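Local coordinates for protein YiiM (Escherichia coli, PDB 1O67) that probably works as a molybdenum-binding oxidoreductase acting on nitrogenous compounds, at residues 16-21 with 99-104. The protein carries 1 engineered substitution. Sequence-based numbering, arbitrary orientation.
Sequences PVDVYT and NLSTDG
With chi1 of -68° setting CG of Asn99 anti to its own carbonyl carbon, the carboxamide reaches Tyr20, where ND2 donates a nearly straight bond to Tyr20 O (3.1 Å), the acceptor lying almost in the amide plane. In Val17, CG2 stands anti to the backbone N and meets Leu100 CB at 3.6 Å; the methyl also touches Thr102 CG2. Tyr20 turns the edge of its ring to Ser101, and CB of the serine lies in the ring plane, 3.8 Å from CE1. Between these side chains the backbones pair antiparallel. Asp18 and Ser101 form a hydrogen-bonded pair, Asp18 N giving to Ser101 O (2.8 Å) and Ser101 N to Asp18 O (3.0 Å). Val19 and Leu100 follow as a non-hydrogen-bonded pair on the face where Trp118 touches both. Beyond them Tyr20 N donates to Asn99 O (3.0 Å), tilted from the carbonyl plane. The pairing joins strand 14-22 to strand 100-102 within the mixed sheet of the MOSC fold; strand 100-102 in turn runs parallel to strand 69-73. The Asn99 carboxamide links strand 14-22 to strand 69-73, since besides the bond to Tyr20 O its OD1 accepts from Cys70 N; ND2 also bonds Asp54 OD2. A leucine in its place would probably leave Tyr20 O, Cys70 N and Asp54 OD2 without these side-chain partners. On the face of Asp18 and Ser101, Arg74 NH1 forms a salt bridge with Asp18 OD2 and a hydrogen bond with Ser101 OG, bridging two side chains whose CB atoms are 4.0 Å apart.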
loop_
_atom_site.group_PDB
_atom_site.type_symbol
_atom_site.label_atom_id
_atom_site.label_comp_id
_atom_site.label_asym_id
_atom_site.label_seq_id
_atom_site.Cartn_x
_atom_site.Cartn_y
_atom_site.Cartn_z
ATOM N N PRO A 16 7.808 8.393 -12.393
ATOM C CA PRO A 16 7.995 7.207 -13.218
ATOM C C PRO A 16 7.751 5.953 -12.382
ATOM O O PRO A 16 8.086 5.933 -11.178
ATOM C CB PRO A 16 9.439 7.307 -13.666
ATOM C CG PRO A 16 9.798 8.749 -13.556
ATOM C CD PRO A 16 8.978 9.301 -12.430
ATOM N N VAL A 17 7.246 4.888 -13.010
ATOM C CA VAL A 17 6.932 3.673 -12.233
ATOM C C VAL A 17 7.263 2.383 -12.939
ATOM O O VAL A 17 7.046 2.301 -14.146
ATOM C CB VAL A 17 5.416 3.703 -11.883
ATOM C CG1 VAL A 17 4.531 3.545 -13.109
ATOM C CG2 VAL A 17 5.064 2.651 -10.858
ATOM N N ASP A 18 7.861 1.395 -12.271
ATOM C CA ASP A 18 8.068 0.090 -12.938
ATOM C C ASP A 18 6.796 -0.726 -12.642
ATOM O O ASP A 18 6.270 -0.579 -11.535
ATOM C CB ASP A 18 9.254 -0.683 -12.405
ATOM C CG ASP A 18 10.589 0.016 -12.549
ATOM O OD1 ASP A 18 10.765 0.642 -13.621
ATOM O OD2 ASP A 18 11.449 -0.073 -11.636
ATOM N N VAL A 19 6.357 -1.555 -13.561
ATOM C CA VAL A 19 5.145 -2.351 -13.428
ATOM C C VAL A 19 5.412 -3.848 -13.436
ATOM O O VAL A 19 6.346 -4.272 -14.095
ATOM C CB VAL A 19 4.181 -2.058 -14.618
ATOM C CG1 VAL A 19 2.846 -2.779 -14.431
ATOM C CG2 VAL A 19 3.981 -0.562 -14.755
ATOM N N TYR A 20 4.684 -4.634 -12.629
ATOM C CA TYR A 20 4.860 -6.069 -12.544
ATOM C C TYR A 20 3.542 -6.834 -12.411
ATOM O O TYR A 20 2.639 -6.361 -11.706
ATOM C CB TYR A 20 5.698 -6.465 -11.329
ATOM C CG TYR A 20 7.020 -5.780 -11.161
ATOM C CD1 TYR A 20 7.089 -4.529 -10.567
ATOM C CD2 TYR A 20 8.204 -6.363 -11.589
ATOM C CE1 TYR A 20 8.284 -3.860 -10.424
ATOM C CE2 TYR A 20 9.408 -5.708 -11.437
ATOM C CZ TYR A 20 9.441 -4.461 -10.854
ATOM O OH TYR A 20 10.636 -3.803 -10.702
ATOM N N THR A 21 3.394 -7.967 -13.092
ATOM C CA THR A 21 2.153 -8.759 -12.956
ATOM C C THR A 21 2.490 -10.230 -12.723
ATOM O O THR A 21 3.598 -10.644 -13.070
ATOM C CB THR A 21 1.178 -8.589 -14.124
ATOM O OG1 THR A 21 1.829 -8.835 -15.382
ATOM C CG2 THR A 21 0.596 -7.179 -14.128
ATOM N N ASN A 99 2.725 -4.334 -7.496
ATOM C CA ASN A 99 2.503 -4.069 -8.898
ATOM C C ASN A 99 3.283 -2.823 -9.347
ATOM O O ASN A 99 3.677 -2.723 -10.508
ATOM C CB ASN A 99 1.034 -3.724 -9.152
ATOM C CG ASN A 99 0.101 -4.890 -8.939
ATOM O OD1 ASN A 99 -0.780 -4.828 -8.080
ATOM N ND2 ASN A 99 0.286 -5.940 -9.743
ATOM N N LEU A 100 3.369 -1.819 -8.482
ATOM C CA LEU A 100 4.022 -0.567 -8.833
ATOM C C LEU A 100 5.245 -0.277 -7.963
ATOM O O LEU A 100 5.194 -0.321 -6.729
ATOM C CB LEU A 100 3.051 0.618 -8.744
ATOM C CG LEU A 100 1.694 0.509 -9.439
ATOM C CD1 LEU A 100 0.923 1.818 -9.313
ATOM C CD2 LEU A 100 1.850 0.158 -10.908
ATOM N N SER A 101 6.321 0.111 -8.619
ATOM C CA SER A 101 7.603 0.405 -7.975
ATOM C C SER A 101 8.082 1.787 -8.398
ATOM O O SER A 101 8.213 2.097 -9.596
ATOM C CB SER A 101 8.567 -0.689 -8.436
ATOM O OG SER A 101 9.863 -0.601 -7.923
ATOM N N THR A 102 8.373 2.677 -7.466
ATOM C CA THR A 102 8.813 4.026 -7.758
ATOM C C THR A 102 9.931 4.508 -6.816
ATOM O O THR A 102 10.242 3.850 -5.823
ATOM C CB THR A 102 7.648 5.007 -7.386
ATOM O OG1 THR A 102 7.274 4.721 -6.026
ATOM C CG2 THR A 102 6.469 4.885 -8.306
ATOM N N ASP A 103 10.463 5.683 -7.144
ATOM C CA ASP A 103 11.363 6.382 -6.223
ATOM C C ASP A 103 10.635 7.689 -5.855
ATOM O O ASP A 103 9.771 8.108 -6.633
ATOM C CB ASP A 103 12.728 6.712 -6.796
ATOM C CG ASP A 103 13.688 5.558 -6.628
ATOM O OD1 ASP A 103 14.337 5.436 -5.568
ATOM O OD2 ASP A 103 13.754 4.728 -7.565
ATOM N N GLY A 104 10.856 8.263 -4.682
ATOM C CA GLY A 104 10.227 9.532 -4.388
ATOM C C GLY A 104 8.891 9.587 -3.748
ATOM O O GLY A 104 8.425 10.715 -3.514
#